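Local coordinates for protein tRNA delta(2)-isopentenylpyrophosphate transferase (Bacillus halodurans, PDB 3EXA) that probably transfers a dimethylallyl group from dimethylallyl diphosphate to the adenine at position 37 of tRNAs that read codons beginning with uridine, at residues 49-52 with 53-56; 64-67 with 68-72; 76-79 with 80-84; 260-263 with 264-268; 295-298 with 299-302. All blocks are in the same frame, centred on the assembly; numbering follows the deposited sequence.

Overall arrangement
The five contacts are local ones, each within a single run of chain, and are examples of a cap, a turn and helix turns within a P-loop fold. Contacts 1 and 2, with centres about 20 Å apart, are tied by a salt bridge in which Lys49 NZ lies 2.5 Å from Asp64 OD2. Contact 2 leads into contact 3 through packing: Phe72 CZ meets Phe77 CA at 3.6 Å. Contacts 4 and 5 touch none of the others; contact 1 is about 13 Å from the one and 12 Å from the other at the nearest atoms. Contact 1 touches the probable substrate-binding P-loop through Ile50, its side chain about 4 Å from that of Thr17; the side chains of Ser267 and Ile301 lie farther off, about 6 Å from Thr12 and 9 Å from Gly15.

Contact 1 (49-52 with 53-56); sequences KITA and EEMD
Thr51 and Glu54 form a capping box at the start of the short helix 52-55, and the glutamate shows how one side chain serves such a cap. Its CB lies 3.6 Å from Ile50 CG1, the two side chains sliding past each other in opposite directions. With CG anti to its own carbonyl carbon (chi1 -58°) and the chain extended from there, the carboxylate turns back toward the residues ahead of the helix. CG passes Thr51 OG1 so closely that the place of this hydroxyl is less certain. At the tip, OE2 accepts from Thr51 N at 2.8 Å, the donor standing above the carboxylate plane. The reciprocal half of the box is Glu54 N to Thr51 OG1, 3.1 Å. Backbone support comes from Met55 N, which donates to Thr51 O over 3.1 Å.

Beside the cap, Ile50 also meets the selenomethionine Met55 and touches Thr17, where the P-loop runs into helix 16-25, consistent with a place at the border of the substrate site. Both side chains also touch His60 of strand 60-61. Two branches of Ile50 share the work: CD1 rests 3.5 Å from Met55 CG, while CG2 reaches Met55 CE, also at 3.5 Å.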
# COMPACT_ATOMS: atom_id res chain seq x y z
N LYS A 49 -28.60 24.30 0.96
CA LYS A 49 -28.15 24.29 2.35
C LYS A 49 -29.28 24.68 3.30
O LYS A 49 -30.05 25.61 3.02
CB LYS A 49 -26.97 25.24 2.52
CG LYS A 49 -26.19 25.06 3.81
CD LYS A 49 -24.86 25.80 3.77
CE LYS A 49 -23.89 25.19 2.77
NZ LYS A 49 -22.68 26.03 2.56
N ILE A 50 -29.39 23.96 4.41
CA ILE A 50 -30.42 24.24 5.39
C ILE A 50 -30.16 25.59 6.06
O ILE A 50 -29.01 25.94 6.34
CB ILE A 50 -30.48 23.16 6.50
CG1 ILE A 50 -31.53 23.55 7.55
CG2 ILE A 50 -29.12 23.02 7.17
CD1 ILE A 50 -31.81 22.49 8.58
N THR A 51 -31.22 26.34 6.31
CA THR A 51 -31.07 27.65 6.94
C THR A 51 -31.18 27.55 8.45
O THR A 51 -31.70 26.57 8.98
CB THR A 51 -32.14 28.61 6.42
OG1 THR A 51 -33.44 28.12 6.77
CG2 THR A 51 -32.05 28.74 4.90
N ALA A 52 -30.70 28.57 9.15
CA ALA A 52 -30.76 28.57 10.61
C ALA A 52 -32.22 28.52 11.05
O ALA A 52 -32.54 27.93 12.10
CB ALA A 52 -30.08 29.82 11.17
N GLU A 53 -33.10 29.11 10.25
CA GLU A 53 -34.53 29.15 10.54
C GLU A 53 -35.15 27.75 10.37
O GLU A 53 -36.04 27.37 11.13
CB GLU A 53 -35.21 30.17 9.63
CG GLU A 53 -36.54 30.69 10.14
CD GLU A 53 -37.12 31.79 9.27
OE1 GLU A 53 -38.14 32.40 9.66
OE2 GLU A 53 -36.55 32.04 8.18
N GLU A 54 -34.69 27.00 9.38
CA GLU A 54 -35.21 25.65 9.17
C GLU A 54 -34.74 24.72 10.30
O GLU A 54 -35.43 23.77 10.64
CB GLU A 54 -34.73 25.09 7.82
CG GLU A 54 -35.12 25.93 6.62
CD GLU A 54 -34.58 25.37 5.31
OE1 GLU A 54 -35.19 24.41 4.78
OE2 GLU A 54 -33.55 25.87 4.83
N MSE A 55 -33.57 25.00 10.86
CA MSE A 55 -33.03 24.20 11.95
C MSE A 55 -33.93 24.35 13.17
O MSE A 55 -34.04 23.46 14.01
CB MSE A 55 -31.63 24.66 12.33
CG MSE A 55 -30.61 24.44 11.24
SE MSE A 55 -28.82 24.97 11.76
CE MSE A 55 -27.90 24.53 10.11
N ASP A 56 -34.57 25.52 13.24
CA ASP A 56 -35.48 25.84 14.31
C ASP A 56 -34.93 25.38 15.65
O ASP A 56 -35.54 24.57 16.34
CB ASP A 56 -36.84 25.21 14.03
CG ASP A 56 -37.95 25.79 14.89
OD1 ASP A 56 -37.89 26.99 15.22
OD2 ASP A 56 -38.91 25.05 15.21

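Contact 2 (64-67 with 68-72); sequences DIKD and PSESF
Asp67 and Glu70 close a type I beta turn in the loop between strand 60-61 and helix 74-90, and an Asx turn at Asp67 is superimposed on it. Pro68, the first residue of 68-72, sets its CD 3.4 Å from Asp67 CG, the two side chains crossing at about a right angle. Ser69 follows and grips the aspartate twice: its N and its OG, the latter at 2.6 Å, both donate to Asp67 OD1, from opposite faces of the carboxylate plane. The double grip should fix the rotation of that carboxylate.

Glu70 comes next and completes the turn, its N bonding to Asp67 O at 2.7 Å. Its side chain folds back, and OE2 receives Asp67 N at 2.7 Å on the anti side; OE1 forms a weak salt bridge with Lys66 NZ at 3.5 Å. Ser71 packs on His125 of the second subunit. Phe72 then turns its ring inward, toward Phe77 and Leu80 of helix 74-90. A bend at Lys66 chi2 (-83°) carries the lysine chain past the CD1 side of the ring, the two side chains at about a right angle; Lys66 CG meets Phe72 CD1 obliquely at 3.9 Å, while Ile65 CD1 reaches Phe72 CE1 at 4.0 Å.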
# COMPACT_ATOMS: atom_id res chain seq x y z
N ASP A 64 -20.65 23.76 6.53
CA ASP A 64 -19.71 24.85 6.38
C ASP A 64 -18.41 24.61 7.13
O ASP A 64 -17.99 25.45 7.92
CB ASP A 64 -20.39 26.14 6.87
CG ASP A 64 -21.49 26.59 5.94
OD1 ASP A 64 -22.37 27.36 6.35
OD2 ASP A 64 -21.46 26.17 4.77
N ILE A 65 -17.76 23.48 6.86
CA ILE A 65 -16.50 23.15 7.53
C ILE A 65 -15.31 22.99 6.58
O ILE A 65 -14.18 22.78 7.03
CB ILE A 65 -16.64 21.82 8.30
CG1 ILE A 65 -17.09 20.73 7.32
CG2 ILE A 65 -17.62 21.98 9.44
CD1 ILE A 65 -16.99 19.34 7.87
N LYS A 66 -15.56 23.09 5.28
CA LYS A 66 -14.50 22.94 4.28
C LYS A 66 -14.59 23.96 3.15
O LYS A 66 -15.66 24.19 2.60
CB LYS A 66 -14.54 21.53 3.68
CG LYS A 66 -13.98 20.44 4.56
CD LYS A 66 -12.48 20.38 4.43
CE LYS A 66 -11.91 19.24 5.23
NZ LYS A 66 -10.44 19.15 5.00
N ASP A 67 -13.46 24.57 2.82
CA ASP A 67 -13.40 25.56 1.73
C ASP A 67 -13.62 24.83 0.41
O ASP A 67 -13.09 23.74 0.21
CB ASP A 67 -12.03 26.24 1.73
CG ASP A 67 -11.83 27.13 0.52
OD1 ASP A 67 -11.40 26.61 -0.53
OD2 ASP A 67 -12.10 28.34 0.62
N PRO A 68 -14.40 25.42 -0.52
CA PRO A 68 -14.67 24.79 -1.82
C PRO A 68 -13.48 24.28 -2.62
O PRO A 68 -13.67 23.54 -3.59
CB PRO A 68 -15.49 25.85 -2.57
CG PRO A 68 -15.16 27.14 -1.87
CD PRO A 68 -15.04 26.74 -0.42
N SER A 69 -12.27 24.65 -2.21
CA SER A 69 -11.07 24.17 -2.92
C SER A 69 -10.57 22.86 -2.32
O SER A 69 -9.80 22.14 -2.95
CB SER A 69 -9.95 25.22 -2.86
OG SER A 69 -9.41 25.32 -1.55
N GLU A 70 -11.02 22.55 -1.10
CA GLU A 70 -10.61 21.33 -0.40
C GLU A 70 -11.46 20.12 -0.78
O GLU A 70 -12.57 20.26 -1.28
CB GLU A 70 -10.71 21.52 1.11
CG GLU A 70 -10.11 22.82 1.62
CD GLU A 70 -10.17 22.93 3.13
OE1 GLU A 70 -9.39 22.23 3.82
OE2 GLU A 70 -11.00 23.71 3.64
N SER A 71 -10.92 18.94 -0.51
CA SER A 71 -11.64 17.70 -0.80
C SER A 71 -12.20 17.15 0.51
O SER A 71 -11.66 17.42 1.58
CB SER A 71 -10.70 16.67 -1.41
OG SER A 71 -9.79 16.22 -0.43
N PHE A 72 -13.27 16.38 0.40
CA PHE A 72 -13.92 15.79 1.57
C PHE A 72 -14.38 14.37 1.24
O PHE A 72 -15.53 14.15 0.82
CB PHE A 72 -15.13 16.64 1.98
CG PHE A 72 -15.64 16.34 3.36
CD1 PHE A 72 -14.88 16.67 4.48
CD2 PHE A 72 -16.85 15.69 3.55
CE1 PHE A 72 -15.32 16.35 5.75
CE2 PHE A 72 -17.29 15.37 4.82
CZ PHE A 72 -16.52 15.70 5.93

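Contact 3 (76-79 with 80-84); sequences DFQD and LATPL
Helix 74-90, which flanks the parallel sheet of this P-loop fold, carries Phe77 and Ala81 as an i to i+4 pair. The phenylalanine CG stands anti to the backbone N (chi1 173°), and from there the ring leans along the helix over the next turn. Ala81 CB makes a CH-pi contact with it, 4.2 Å from the ring centroid and 21° off the normal, hence over the face but offset toward the CZ side. Tyr104 meets the same ring with its plane turned by about 40°, and Val108 of helix 102-110 touches both Phe77 and Ala81, so the pair lies in the seam between the two helices. Beneath it, Ala81 N donates to Phe77 O at 2.8 Å.

On a neighbouring flank Gln78 and Thr82 lie side by side, pointing the same way, with Gln78 CG 3.8 Å from Thr82 OG1. Thr82 N bonds to Gln78 O at 3.1 Å. The threonine hydroxyl lies near that same carbonyl but also bonds with Gln111 OE1, and Gln78 NE2 donates to Phe112 O. A kink follows at Pro83, whose ring nitrogen has no hydrogen to give to the preceding turn: in place of an N-H, Pro83 CD faces Asp79 O at 3.0 Å.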
# COMPACT_ATOMS: atom_id res chain seq x y z
N ASP A 76 -13.01 11.10 5.41
CA ASP A 76 -12.99 12.34 6.17
C ASP A 76 -14.32 12.44 6.92
O ASP A 76 -14.35 12.76 8.10
CB ASP A 76 -12.84 13.58 5.27
CG ASP A 76 -11.53 13.61 4.49
OD1 ASP A 76 -10.45 13.40 5.09
OD2 ASP A 76 -11.58 13.87 3.26
N PHE A 77 -15.42 12.16 6.23
CA PHE A 77 -16.73 12.24 6.86
C PHE A 77 -16.87 11.29 8.05
O PHE A 77 -17.32 11.70 9.12
CB PHE A 77 -17.83 11.94 5.84
CG PHE A 77 -19.20 11.83 6.46
CD1 PHE A 77 -19.88 10.62 6.46
CD2 PHE A 77 -19.80 12.93 7.06
CE1 PHE A 77 -21.13 10.50 7.07
CE2 PHE A 77 -21.05 12.82 7.67
CZ PHE A 77 -21.71 11.61 7.67
N GLN A 78 -16.48 10.03 7.85
CA GLN A 78 -16.56 9.02 8.89
C GLN A 78 -15.74 9.38 10.15
O GLN A 78 -16.21 9.18 11.27
CB GLN A 78 -16.09 7.67 8.32
CG GLN A 78 -16.11 6.51 9.31
CD GLN A 78 -15.58 5.21 8.69
OE1 GLN A 78 -16.23 4.59 7.86
NE2 GLN A 78 -14.37 4.82 9.09
N ASP A 79 -14.54 9.91 9.96
CA ASP A 79 -13.70 10.29 11.11
C ASP A 79 -14.32 11.47 11.87
O ASP A 79 -14.02 11.68 13.05
CB ASP A 79 -12.28 10.67 10.67
CG ASP A 79 -11.52 9.53 10.02
OD1 ASP A 79 -11.85 8.35 10.29
OD2 ASP A 79 -10.58 9.80 9.24
N LEU A 80 -15.19 12.24 11.22
CA LEU A 80 -15.83 13.37 11.89
C LEU A 80 -17.19 12.99 12.47
O LEU A 80 -17.57 13.49 13.53
CB LEU A 80 -16.01 14.54 10.92
CG LEU A 80 -14.75 15.32 10.51
CD1 LEU A 80 -15.10 16.27 9.40
CD2 LEU A 80 -14.19 16.07 11.71
N ALA A 81 -17.92 12.10 11.81
CA ALA A 81 -19.23 11.70 12.30
C ALA A 81 -19.18 10.75 13.49
O ALA A 81 -19.88 10.95 14.49
CB ALA A 81 -20.03 11.06 11.18
N THR A 82 -18.37 9.71 13.38
CA THR A 82 -18.29 8.72 14.45
C THR A 82 -18.05 9.39 15.81
O THR A 82 -18.83 9.19 16.74
CB THR A 82 -17.19 7.67 14.14
OG1 THR A 82 -17.47 7.07 12.86
CG2 THR A 82 -17.19 6.57 15.18
N PRO A 83 -16.99 10.20 15.94
CA PRO A 83 -16.76 10.84 17.24
C PRO A 83 -17.92 11.73 17.67
O PRO A 83 -18.25 11.83 18.86
CB PRO A 83 -15.47 11.63 17.01
CG PRO A 83 -14.77 10.85 15.93
CD PRO A 83 -15.92 10.52 15.00
N LEU A 84 -18.56 12.39 16.70
CA LEU A 84 -19.68 13.28 16.99
C LEU A 84 -20.86 12.54 17.59
O LEU A 84 -21.54 13.05 18.47
CB LEU A 84 -20.11 14.02 15.72
CG LEU A 84 -19.97 15.55 15.79
CD1 LEU A 84 -20.27 16.15 14.43
CD2 LEU A 84 -20.91 16.12 16.84

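Contact 4 (260-263 with 264-268); sequences IDTL and KRNSR
Leu263 and Ser267 illustrate how a helical carbonyl can serve two donors of one residue. Among the hydrogen bonds, Ser267 N reaches Leu263 O at 2.8 Å and Ser267 OG reaches the same oxygen at 2.9 Å, from the opposite face of the carbonyl plane. The serine hydroxyl stands beside its own backbone N (chi1 -72°), the position from which it can fold back on the turn before, and so a buried polar atom is satisfied within the helix. The regular i to i+4 bonds continue alongside, straightest where Asn266 N meets Thr262 O at 2.8 Å with an N-H...O angle of 172°.

Charged groups interact more loosely. Asp261 OD1 approaches the edge of the Arg265 guanidinium in a long salt bridge, 3.7 Å from NH1, with the two planes 52° apart. Lys264 instead sends its ammonium to Asp213 on helix 201-218.

In the packing, two pairs run side by side: Thr262 CG2 lies 3.3 Å from Asn266 ND2, an amide nitrogen that bonds to Glu245, and Ile260 CG2 meets Lys264 CE at 4.1 Å. Separately, Leu263 CD1 touches Ser267 OG at 3.6 Å. Such i to i+4 pairing is the ordinary stitching of an alpha helix, here helix 256-279 packed against helices 201-218 and 244-251, its far end probably interacting with tRNA.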
# COMPACT_ATOMS: atom_id res chain seq x y z
N ILE A 260 -29.79 24.88 -17.59
CA ILE A 260 -30.95 24.73 -16.69
C ILE A 260 -31.70 23.43 -16.97
O ILE A 260 -32.06 22.71 -16.05
CB ILE A 260 -31.95 25.91 -16.87
CG1 ILE A 260 -31.31 27.22 -16.42
CG2 ILE A 260 -33.21 25.67 -16.05
CD1 ILE A 260 -32.10 28.44 -16.83
N ASP A 261 -31.94 23.15 -18.24
CA ASP A 261 -32.64 21.93 -18.60
C ASP A 261 -31.84 20.69 -18.21
O ASP A 261 -32.39 19.71 -17.72
CB ASP A 261 -32.93 21.91 -20.11
CG ASP A 261 -33.50 20.59 -20.58
OD1 ASP A 261 -32.73 19.65 -20.83
OD2 ASP A 261 -34.74 20.49 -20.68
N THR A 262 -30.52 20.75 -18.41
CA THR A 262 -29.63 19.64 -18.08
C THR A 262 -29.49 19.45 -16.57
O THR A 262 -29.38 18.32 -16.08
CB THR A 262 -28.24 19.85 -18.73
OG1 THR A 262 -28.36 19.71 -20.15
CG2 THR A 262 -27.24 18.83 -18.19
N LEU A 263 -29.50 20.56 -15.84
CA LEU A 263 -29.40 20.52 -14.39
C LEU A 263 -30.63 19.84 -13.83
O LEU A 263 -30.54 19.02 -12.92
CB LEU A 263 -29.29 21.94 -13.82
CG LEU A 263 -29.48 22.09 -12.31
CD1 LEU A 263 -28.62 21.08 -11.58
CD2 LEU A 263 -29.13 23.50 -11.88
N LYS A 264 -31.79 20.18 -14.38
CA LYS A 264 -33.03 19.58 -13.92
C LYS A 264 -33.02 18.07 -14.15
O LYS A 264 -33.38 17.29 -13.27
CB LYS A 264 -34.22 20.21 -14.63
CG LYS A 264 -34.58 21.61 -14.11
CD LYS A 264 -35.73 22.22 -14.91
CE LYS A 264 -36.19 23.54 -14.30
NZ LYS A 264 -37.38 24.10 -15.01
N ARG A 265 -32.59 17.69 -15.35
CA ARG A 265 -32.53 16.29 -15.73
C ARG A 265 -31.56 15.55 -14.82
O ARG A 265 -31.92 14.53 -14.22
CB ARG A 265 -32.11 16.19 -17.19
CG ARG A 265 -31.99 14.78 -17.73
CD ARG A 265 -32.41 14.74 -19.20
NE ARG A 265 -31.83 15.85 -19.96
CZ ARG A 265 -30.52 16.04 -20.13
NH1 ARG A 265 -30.09 17.08 -20.83
NH2 ARG A 265 -29.65 15.20 -19.59
N ASN A 266 -30.34 16.06 -14.69
CA ASN A 266 -29.37 15.40 -13.82
C ASN A 266 -29.90 15.33 -12.38
O ASN A 266 -29.65 14.35 -11.69
CB ASN A 266 -28.03 16.12 -13.82
CG ASN A 266 -27.37 16.13 -15.18
OD1 ASN A 266 -27.59 15.23 -15.99
ND2 ASN A 266 -26.55 17.14 -15.44
N SER A 267 -30.62 16.35 -11.94
CA SER A 267 -31.16 16.35 -10.58
C SER A 267 -32.19 15.24 -10.40
O SER A 267 -32.26 14.61 -9.34
CB SER A 267 -31.80 17.69 -10.23
OG SER A 267 -30.84 18.71 -10.04
N ARG A 268 -33.00 15.00 -11.43
CA ARG A 268 -34.01 13.96 -11.37
C ARG A 268 -33.34 12.59 -11.43
O ARG A 268 -33.70 11.68 -10.68
CB ARG A 268 -35.01 14.08 -12.52
CG ARG A 268 -35.91 15.31 -12.45
CD ARG A 268 -36.99 15.21 -13.51
NE ARG A 268 -36.42 15.00 -14.84
CZ ARG A 268 -36.15 15.97 -15.71
NH1 ARG A 268 -36.40 17.23 -15.40
NH2 ARG A 268 -35.64 15.67 -16.90

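Contact 5 (295-298 with 299-302); sequences DKKI and MEIH
Lys297 and Glu300 meet in an i to i+3 salt bridge at the border of the packed face of helix 294-317, with Lys297 NZ 2.7 Å from Glu300 OE1. The ammonium comes to the syn side of the carboxylate, 18° out of its plane. A bend at Lys297 chi2 (-61°) swings the lysine chain along the helix, and the glutamate, extended from its own CG, lies beside it pointing the same way; even the methylene CD of Lys297 comes within 3.5 Å of Glu300 OE1. The backbone bonds follow. Ile301 N donates to Lys297 O at 2.7 Å, His302 N to Ile298 O at 3.0 Å and Glu300 N to Lys296 O at 3.1 Å.

Packing within the turn is mostly of side-chain carbons against these carbonyls. Ile301 CG1, beside its own backbone N, passes Lys297 O at 3.4 Å, and Met299 CB, of a selenomethionine, rests 3.4 Å from Asp295 O. Further out, the buried isoleucines look to the rest of the fold: Ile298 lies on Met22 and Leu23, while Ile301 meets Leu23 and Phe287. The division is that of an amphipathic alpha helix: Ile298 and Ile301 on the face packed against helix 16-25, which follows the P-loop, and strand 284-288 at one edge of the parallel sheet, with the salt bridge at its margin.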
# COMPACT_ATOMS: atom_id res chain seq x y z
N ASP A 295 -48.91 16.70 10.03
CA ASP A 295 -49.16 16.47 11.45
C ASP A 295 -49.44 15.01 11.79
O ASP A 295 -49.06 14.52 12.86
CB ASP A 295 -50.33 17.33 11.92
CG ASP A 295 -50.00 18.81 11.92
OD1 ASP A 295 -50.90 19.61 12.27
OD2 ASP A 295 -48.86 19.18 11.57
N LYS A 296 -50.11 14.31 10.87
CA LYS A 296 -50.42 12.90 11.07
C LYS A 296 -49.21 12.00 10.78
O LYS A 296 -48.95 11.06 11.53
CB LYS A 296 -51.61 12.49 10.20
CG LYS A 296 -52.17 11.10 10.50
CD LYS A 296 -53.28 10.72 9.51
CE LYS A 296 -53.80 9.31 9.75
NZ LYS A 296 -54.53 9.18 11.05
N LYS A 297 -48.47 12.27 9.70
CA LYS A 297 -47.30 11.46 9.35
C LYS A 297 -46.18 11.53 10.37
O LYS A 297 -45.67 10.51 10.82
CB LYS A 297 -46.71 11.87 8.00
CG LYS A 297 -47.22 11.08 6.82
CD LYS A 297 -46.90 9.60 6.93
CE LYS A 297 -47.77 8.81 5.97
NZ LYS A 297 -47.75 7.35 6.27
N ILE A 298 -45.79 12.75 10.70
CA ILE A 298 -44.71 12.95 11.65
C ILE A 298 -45.03 12.26 12.97
O ILE A 298 -44.13 11.76 13.65
CB ILE A 298 -44.45 14.45 11.87
CG1 ILE A 298 -42.96 14.68 12.13
CG2 ILE A 298 -45.29 14.98 13.03
CD1 ILE A 298 -42.46 14.17 13.45
N MSE A 299 -46.31 12.21 13.33
CA MSE A 299 -46.71 11.56 14.56
C MSE A 299 -46.56 10.04 14.39
O MSE A 299 -46.19 9.34 15.33
CB MSE A 299 -48.15 11.94 14.90
CG MSE A 299 -48.61 11.57 16.31
SE MSE A 299 -50.33 12.41 16.79
CE MSE A 299 -51.51 11.46 15.56
N GLU A 300 -46.84 9.55 13.19
CA GLU A 300 -46.72 8.12 12.91
C GLU A 300 -45.26 7.71 12.88
O GLU A 300 -44.90 6.62 13.35
CB GLU A 300 -47.35 7.77 11.56
CG GLU A 300 -47.19 6.30 11.15
CD GLU A 300 -47.34 6.09 9.65
OE1 GLU A 300 -47.97 6.95 8.98
OE2 GLU A 300 -46.85 5.05 9.13
N ILE A 301 -44.42 8.57 12.31
CA ILE A 301 -42.99 8.29 12.20
C ILE A 301 -42.31 8.32 13.55
O ILE A 301 -41.41 7.53 13.80
CB ILE A 301 -42.29 9.32 11.28
CG1 ILE A 301 -42.75 9.13 9.84
CG2 ILE A 301 -40.77 9.13 11.37
CD1 ILE A 301 -42.20 10.16 8.90
N HIS A 302 -42.72 9.25 14.42
CA HIS A 302 -42.14 9.38 15.74
C HIS A 302 -42.48 8.17 16.59
O HIS A 302 -41.64 7.66 17.34
CB HIS A 302 -42.64 10.63 16.45
CG HIS A 302 -42.37 10.64 17.92
ND1 HIS A 302 -43.18 9.98 18.83
CD2 HIS A 302 -41.36 11.19 18.64
CE1 HIS A 302 -42.67 10.13 20.05
NE2 HIS A 302 -41.58 10.86 19.96